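Local atomic coordinates of putative beta-glucosidase (Bifidobacterium adolescentis, PDB entry 5WAB), a protein that hydrolyses beta-glucosidic linkages as a family 3 glycoside hydrolase and may also release the terminal arabinopyranosyl unit of ginsenoside Rb2. Residues I171-R174 and A175-E178; L152-F155 and A156-Q160; V261-R265 and D266-Q270. All blocks are in the same frame, centred on the assembly; numbering follows the deposited sequence.

In the fold
Along the chain the three contacts follow in series, each a local turn, and none nests in or crosses another. Contact 2 comes first, where strand 149-155 of the parallel barrel sheet runs into the loop toward strand 168-170. Just past that strand, contact 1 starts helix 173-180, which leans on strand 628-631 of the fibronectin-like domain. Their centres lie about 14 Å apart, and Ile-171 CD1 packs on Ala-157 CB at 3.6 Å, joining the two directly. Contact 3 closes the short link between helices 257-265 and 271-292. It is peripheral, its nearest atoms about 20 Å from contact 2 and about 23 Å from contact 1.

Contact 1: I171-R174 and A175-E178; sequences ISQR and ALRE
The chain winds into the first turn of helix 173-180, with Leu-176 N bonded to Ser-172 O at 3.0 Å, Arg-177 N to Gln-173 O at 2.8 Å, and Glu-178 N to Arg-174 O. Ser-172 is the N-cap: its OG, tucked between backbone N and carbonyl carbon (chi1 73°), accepts from Ala-175 N at 3.2 Å. On the inner flank the CG2 branch of Ile-171 meets Ala-175 CB at 3.6 Å and Leu-176 CG at 3.7 Å, the isoleucine and leucine chains crossing at about a right angle. This helix belongs to the N-terminal, TIM-barrel-like domain of family 3 glycosidases, and its polar side leans on strand 628-631 of the fibronectin-like domain. There Arg-174 and Glu-178, one turn apart, run side by side and point the same way. The arginine grips a single oxygen side-on, NE reaching Glu-178 OE2 at 3.1 Å and NH2 reaching it at 3.3 Å. Both donors come from the same face of the carboxylate, whose plane is turned 43° from the guanidinium. OE2 also accepts from Trp-630 N, while Arg-174 NH2 is shared with Ala-596 O. With an alanine in place of Glu-178, Arg-174 would probably lose the carboxylate at NE and NH2 and be less firmly oriented, and Trp-630 N would lose that acceptor. Arg-177 reaches the same tryptophan by a cation-pi contact, and its NH1 makes a salt bridge to Glu-222 OE1 of helix 212-222, while Gln-173 OE1 lies 3.6 Å from Leu-176 CD1.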
loop_
_atom_site.group_PDB
_atom_site.type_symbol
_atom_site.label_atom_id
_atom_site.label_comp_id
_atom_site.label_asym_id
_atom_site.label_seq_id
_atom_site.Cartn_x
_atom_site.Cartn_y
_atom_site.Cartn_z
ATOM N N ILE A 171 8.425 -14.902 -12.422
ATOM C CA ILE A 171 7.193 -14.211 -12.777
ATOM C C ILE A 171 7.136 -14.054 -14.287
ATOM O O ILE A 171 8.151 -13.752 -14.924
ATOM C CB ILE A 171 7.128 -12.824 -12.102
ATOM C CG1 ILE A 171 7.496 -12.927 -10.621
ATOM C CG2 ILE A 171 5.748 -12.199 -12.284
ATOM C CD1 ILE A 171 7.563 -11.593 -9.931
ATOM N N SER A 172 5.955 -14.263 -14.861
ATOM C CA SER A 172 5.779 -14.000 -16.282
ATOM C C SER A 172 5.816 -12.497 -16.549
ATOM O O SER A 172 5.602 -11.673 -15.655
ATOM C CB SER A 172 4.458 -14.569 -16.786
ATOM O OG SER A 172 3.386 -13.784 -16.311
ATOM N N GLN A 173 6.069 -12.147 -17.812
ATOM C CA GLN A 173 6.127 -10.738 -18.190
ATOM C C GLN A 173 4.785 -10.043 -17.995
ATOM O O GLN A 173 4.736 -8.932 -17.456
ATOM C CB GLN A 173 6.612 -10.599 -19.630
ATOM C CG GLN A 173 8.099 -10.874 -19.748
ATOM C CD GLN A 173 8.914 -9.977 -18.831
ATOM O OE1 GLN A 173 9.629 -10.454 -17.950
ATOM N NE2 GLN A 173 8.817 -8.666 -19.044
ATOM N N ARG A 174 3.685 -10.686 -18.402
ATOM C CA ARG A 174 2.365 -10.097 -18.182
ATOM C C ARG A 174 2.139 -9.772 -16.713
ATOM O O ARG A 174 1.684 -8.674 -16.373
ATOM C CB ARG A 174 1.264 -11.032 -18.682
ATOM C CG ARG A 174 0.898 -10.855 -20.132
ATOM C CD ARG A 174 -0.449 -11.495 -20.428
ATOM N NE ARG A 174 -1.569 -10.810 -19.783
ATOM C CZ ARG A 174 -2.760 -11.368 -19.562
ATOM N NH1 ARG A 174 -2.986 -12.622 -19.927
ATOM N NH2 ARG A 174 -3.728 -10.679 -18.969
ATOM N N ALA A 175 2.442 -10.719 -15.824
ATOM C CA ALA A 175 2.199 -10.484 -14.406
ATOM C C ALA A 175 3.083 -9.363 -13.877
ATOM O O ALA A 175 2.631 -8.536 -13.075
ATOM C CB ALA A 175 2.406 -11.777 -13.613
ATOM N N LEU A 176 4.337 -9.299 -14.335
ATOM C CA LEU A 176 5.206 -8.182 -13.970
ATOM C C LEU A 176 4.632 -6.860 -14.468
ATOM O O LEU A 176 4.535 -5.887 -13.712
ATOM C CB LEU A 176 6.610 -8.404 -14.537
ATOM C CG LEU A 176 7.566 -9.314 -13.771
ATOM C CD1 LEU A 176 8.802 -9.545 -14.588
ATOM C CD2 LEU A 176 7.926 -8.712 -12.416
ATOM N N ARG A 177 4.226 -6.815 -15.740
ATOM C CA ARG A 177 3.765 -5.566 -16.337
ATOM C C ARG A 177 2.414 -5.125 -15.783
ATOM O O ARG A 177 2.164 -3.923 -15.648
ATOM C CB ARG A 177 3.685 -5.714 -17.855
ATOM C CG ARG A 177 5.018 -5.938 -18.534
ATOM C CD ARG A 177 5.834 -4.677 -18.524
ATOM N NE ARG A 177 7.047 -4.815 -19.321
ATOM C CZ ARG A 177 7.856 -3.804 -19.619
ATOM N NH1 ARG A 177 7.573 -2.583 -19.184
ATOM N NH2 ARG A 177 8.937 -4.014 -20.357
ATOM N N GLU A 178 1.521 -6.066 -15.472
ATOM C CA GLU A 178 0.165 -5.697 -15.077
ATOM C C GLU A 178 -0.055 -5.669 -13.570
ATOM O O GLU A 178 -0.949 -4.950 -13.105
ATOM C CB GLU A 178 -0.864 -6.643 -15.708
ATOM C CG GLU A 178 -0.898 -6.633 -17.229
ATOM C CD GLU A 178 -2.108 -7.357 -17.789
ATOM O OE1 GLU A 178 -3.128 -7.444 -17.076
ATOM O OE2 GLU A 178 -2.029 -7.860 -18.932
#

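Contact 2: L152-F155 and A156-Q160; sequences LKHF and AANNQ
His-154 O is approached by two groups: Ala-156 CA brings a C-H to it at 3.2 Å, and Asn-111 ND2 donates a hydrogen bond. This is the end of strand 149-155 in the parallel, TIM-barrel-like sheet of the family 3 N-terminal domain, where the chain turns a corner at His-154. The histidine backbone takes left-handed angles, and the peptide joining Phe-155 to Ala-156 is cis, so the chain kinks twice in three residues. The end of the Asn-158 amide comes over one face of the imidazole, steeply tilted (63°), with CB of Asn-158 3.9 Å from CB of His-154. Tyr-124 OH, hydrogen-bonded to ND1, is the protein group that steadies the ring. In the crystal NE2 is hydrogen-bonded to a glycerol, probably from the crystallisation liquor, to which Lys-153 NZ makes a weak hydrogen bond; such a molecule often marks a pocket, here perhaps the sugar site. Lys-153 NZ is further paired with Glu-123. Phe-155 faces the other way, into the packing against helices 182-190 and 212-222. With its CG anti to the backbone N (chi1 -177°), the ring is carried beside its neighbour, and Phe-155 CD1 rests 3.5 Å from Ala-156 CB.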
loop_
_atom_site.group_PDB
_atom_site.type_symbol
_atom_site.label_atom_id
_atom_site.label_comp_id
_atom_site.label_asym_id
_atom_site.label_seq_id
_atom_site.Cartn_x
_atom_site.Cartn_y
_atom_site.Cartn_z
ATOM N N LEU A 152 10.693 5.363 -3.034
ATOM C CA LEU A 152 9.781 4.328 -3.502
ATOM C C LEU A 152 10.445 2.968 -3.352
ATOM O O LEU A 152 11.482 2.710 -3.965
ATOM C CB LEU A 152 9.410 4.595 -4.961
ATOM C CG LEU A 152 8.212 3.851 -5.545
ATOM C CD1 LEU A 152 6.976 4.125 -4.706
ATOM C CD2 LEU A 152 7.996 4.279 -6.991
ATOM N N LYS A 153 9.865 2.108 -2.518
ATOM C CA LYS A 153 10.626 1.064 -1.844
ATOM C C LYS A 153 10.359 -0.327 -2.404
ATOM O O LYS A 153 9.205 -0.717 -2.627
ATOM C CB LYS A 153 10.330 1.084 -0.339
ATOM C CG LYS A 153 11.583 1.057 0.506
ATOM C CD LYS A 153 11.317 1.475 1.944
ATOM C CE LYS A 153 10.438 0.503 2.682
ATOM N NZ LYS A 153 10.406 0.849 4.128
ATOM N N HIS A 154 11.462 -1.065 -2.598
ATOM C CA HIS A 154 11.544 -2.492 -2.915
ATOM C C HIS A 154 11.077 -2.795 -4.328
ATOM O O HIS A 154 10.126 -3.552 -4.541
ATOM C CB HIS A 154 10.778 -3.317 -1.888
ATOM C CG HIS A 154 11.120 -2.964 -0.480
ATOM N ND1 HIS A 154 10.220 -3.076 0.556
ATOM C CD2 HIS A 154 12.262 -2.477 0.062
ATOM C CE1 HIS A 154 10.796 -2.684 1.679
ATOM N NE2 HIS A 154 12.034 -2.312 1.406
ATOM N N PHE A 155 11.807 -2.255 -5.289
ATOM C CA PHE A 155 11.539 -2.420 -6.710
ATOM C C PHE A 155 12.418 -3.561 -7.227
ATOM O O PHE A 155 13.643 -3.423 -7.291
ATOM C CB PHE A 155 11.826 -1.096 -7.418
ATOM C CG PHE A 155 11.533 -1.088 -8.890
ATOM C CD1 PHE A 155 10.233 -1.190 -9.356
ATOM C CD2 PHE A 155 12.556 -0.893 -9.804
ATOM C CE1 PHE A 155 9.964 -1.156 -10.712
ATOM C CE2 PHE A 155 12.294 -0.850 -11.161
ATOM C CZ PHE A 155 11.000 -0.980 -11.616
ATOM N N ALA A 156 11.810 -4.698 -7.568
ATOM C CA ALA A 156 10.371 -4.923 -7.455
ATOM C C ALA A 156 10.070 -6.356 -7.028
ATOM O O ALA A 156 10.985 -7.174 -6.853
ATOM C CB ALA A 156 9.676 -4.621 -8.779
ATOM N N ALA A 157 8.774 -6.638 -6.857
ATOM C CA ALA A 157 8.263 -7.989 -6.603
ATOM C C ALA A 157 8.828 -8.574 -5.311
ATOM O O ALA A 157 9.288 -9.718 -5.268
ATOM C CB ALA A 157 8.544 -8.908 -7.794
ATOM N N ASN A 158 8.782 -7.770 -4.245
ATOM C CA ASN A 158 9.188 -8.197 -2.907
ATOM C C ASN A 158 7.911 -8.445 -2.104
ATOM O O ASN A 158 7.461 -7.611 -1.321
ATOM C CB ASN A 158 10.075 -7.138 -2.250
ATOM C CG ASN A 158 10.643 -7.588 -0.910
ATOM O OD1 ASN A 158 10.460 -8.733 -0.490
ATOM N ND2 ASN A 158 11.275 -6.663 -0.202
ATOM N N ASN A 159 7.337 -9.633 -2.286
ATOM C CA ASN A 159 5.996 -9.948 -1.800
ATOM C C ASN A 159 5.989 -10.960 -0.659
ATOM O O ASN A 159 4.914 -11.428 -0.267
ATOM C CB ASN A 159 5.140 -10.452 -2.960
ATOM C CG ASN A 159 5.327 -9.621 -4.219
ATOM O OD1 ASN A 159 5.943 -10.070 -5.191
ATOM N ND2 ASN A 159 4.791 -8.401 -4.208
ATOM N N GLN A 160 7.157 -11.337 -0.139
ATOM C CA GLN A 160 7.240 -12.259 0.985
ATOM C C GLN A 160 8.540 -12.017 1.737
ATOM O O GLN A 160 9.505 -11.476 1.194
ATOM C CB GLN A 160 7.144 -13.715 0.526
ATOM C CG GLN A 160 8.362 -14.219 -0.196
ATOM C CD GLN A 160 8.113 -15.566 -0.809
ATOM O OE1 GLN A 160 7.066 -15.790 -1.410
ATOM N NE2 GLN A 160 9.059 -16.483 -0.649
#

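Contact 3: V261-R265 and D266-Q270; sequences VYAAR and DGRIQ
Ala-263 CB sits beneath one face of the Arg-268 guanidinium, off toward its rim, with Arg-268 CZ 3.7 Å from Ala-263 CB. Ile-269 closes on the same methyl, its CD1 also 3.7 Å from Ala-263 CB, so the small side chain is clasped between an aliphatic tip and a flat cation. The alanine carbonyl is used twice as well: Ile-269 N donates to Ala-263 O at 3.2 Å from above the carbonyl plane, and Arg-268 N adds a weak bond to it at 3.0 Å. Asp-266 N makes another weak bond, to Tyr-262 O.

What keeps the guanidinium flat over the alanine is a salt bridge two residues back. Bent at chi3 (-70°), Arg-268 offers its side to Asp-266: NE meets OD1 of that aspartate at 3.2 Å, and NH2 meets its OD2 at the same length on the syn lone pair. The aspartate oxygen OD1 comes within 3.1 Å of Ala-263 O, two acceptors without a hydrogen bond between them, and the arginine pairing holds the carboxylate there. Gly-267 makes the reversal possible, adopting left-handed angles (phi 85°) at which a side chain would jam against Asp-266 O. Such a left-handed glycine is a familiar way to terminate a helix, and here it turns helix 257-265 toward helix 271-292, with Gln-270 as N-cap. Asn-244 ND2 holds Arg-268 O from outside. Ala-263 and Ile-269 pack on Val-240 of helix 239-245, Ala-264 and Ile-269 on Leu-274 of helix 271-292, and Val-261 and Ala-264 on Leu-14 of helix 14-19.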
loop_
_atom_site.group_PDB
_atom_site.type_symbol
_atom_site.label_atom_id
_atom_site.label_comp_id
_atom_site.label_asym_id
_atom_site.label_seq_id
_atom_site.Cartn_x
_atom_site.Cartn_y
_atom_site.Cartn_z
ATOM N N VAL A 261 36.731 2.200 -8.456
ATOM C CA VAL A 261 37.883 2.909 -9.012
ATOM C C VAL A 261 38.682 1.995 -9.934
ATOM O O VAL A 261 39.052 2.378 -11.052
ATOM C CB VAL A 261 38.762 3.467 -7.882
ATOM C CG1 VAL A 261 40.008 4.123 -8.453
ATOM C CG2 VAL A 261 37.978 4.450 -7.047
ATOM N N TYR A 262 38.974 0.777 -9.467
ATOM C CA TYR A 262 39.724 -0.181 -10.273
ATOM C C TYR A 262 38.974 -0.522 -11.555
ATOM O O TYR A 262 39.561 -0.547 -12.643
ATOM C CB TYR A 262 39.997 -1.440 -9.452
ATOM C CG TYR A 262 40.939 -1.199 -8.298
ATOM C CD1 TYR A 262 41.936 -0.236 -8.379
ATOM C CD2 TYR A 262 40.815 -1.916 -7.116
ATOM C CE1 TYR A 262 42.792 -0.007 -7.321
ATOM C CE2 TYR A 262 41.668 -1.692 -6.051
ATOM C CZ TYR A 262 42.653 -0.736 -6.159
ATOM O OH TYR A 262 43.500 -0.512 -5.099
ATOM N N ALA A 263 37.670 -0.805 -11.438
ATOM C CA ALA A 263 36.867 -1.167 -12.602
ATOM C C ALA A 263 36.728 -0.005 -13.578
ATOM O O ALA A 263 36.656 -0.222 -14.794
ATOM C CB ALA A 263 35.489 -1.660 -12.159
ATOM N N ALA A 264 36.682 1.227 -13.069
ATOM C CA ALA A 264 36.632 2.391 -13.944
ATOM C C ALA A 264 37.935 2.606 -14.696
ATOM O O ALA A 264 37.937 3.301 -15.719
ATOM C CB ALA A 264 36.297 3.645 -13.136
ATOM N N ARG A 265 39.039 2.028 -14.213
ATOM C CA ARG A 265 40.338 2.194 -14.850
ATOM C C ARG A 265 40.664 1.095 -15.845
ATOM O O ARG A 265 41.453 1.327 -16.766
ATOM C CB ARG A 265 41.446 2.225 -13.799
ATOM C CG ARG A 265 41.557 3.519 -13.037
ATOM C CD ARG A 265 42.576 3.362 -11.925
ATOM N NE ARG A 265 42.645 4.538 -11.068
ATOM C CZ ARG A 265 43.165 4.534 -9.846
ATOM N NH1 ARG A 265 43.661 3.408 -9.339
ATOM N NH2 ARG A 265 43.177 5.653 -9.130
ATOM N N ASP A 266 40.088 -0.097 -15.692
ATOM C CA ASP A 266 40.424 -1.211 -16.571
ATOM C C ASP A 266 39.281 -1.606 -17.504
ATOM O O ASP A 266 39.301 -2.704 -18.069
ATOM C CB ASP A 266 40.903 -2.409 -15.750
ATOM C CG ASP A 266 39.862 -2.927 -14.784
ATOM O OD1 ASP A 266 38.665 -2.600 -14.925
ATOM O OD2 ASP A 266 40.258 -3.676 -13.866
ATOM N N GLY A 267 38.298 -0.727 -17.691
ATOM C CA GLY A 267 37.279 -0.920 -18.703
ATOM C C GLY A 267 36.085 -1.766 -18.326
ATOM O O GLY A 267 35.287 -2.092 -19.210
ATOM N N ARG A 268 35.918 -2.127 -17.054
ATOM C CA ARG A 268 34.705 -2.832 -16.648
ATOM C C ARG A 268 33.533 -1.889 -16.418
ATOM O O ARG A 268 32.382 -2.331 -16.468
ATOM C CB ARG A 268 34.954 -3.655 -15.390
ATOM C CG ARG A 268 35.703 -4.941 -15.647
ATOM C CD ARG A 268 35.988 -5.637 -14.341
ATOM N NE ARG A 268 36.988 -4.912 -13.566
ATOM C CZ ARG A 268 37.107 -5.007 -12.249
ATOM N NH1 ARG A 268 36.277 -5.779 -11.566
ATOM N NH2 ARG A 268 38.041 -4.318 -11.613
ATOM N N ILE A 269 33.803 -0.611 -16.161
ATOM C CA ILE A 269 32.782 0.421 -16.055
ATOM C C ILE A 269 33.142 1.514 -17.049
ATOM O O ILE A 269 34.250 2.062 -16.996
ATOM C CB ILE A 269 32.692 0.993 -14.633
ATOM C CG1 ILE A 269 32.340 -0.102 -13.624
ATOM C CG2 ILE A 269 31.669 2.111 -14.575
ATOM C CD1 ILE A 269 32.350 0.373 -12.203
ATOM N N GLN A 270 32.223 1.814 -17.966
ATOM C CA GLN A 270 32.436 2.930 -18.876
ATOM C C GLN A 270 32.465 4.237 -18.089
ATOM O O GLN A 270 31.682 4.412 -17.145
ATOM C CB GLN A 270 31.353 2.990 -19.955
ATOM C CG GLN A 270 31.226 1.737 -20.802
ATOM C CD GLN A 270 32.454 1.474 -21.652
ATOM O OE1 GLN A 270 32.878 2.331 -22.428
ATOM N NE2 GLN A 270 33.039 0.290 -21.504
#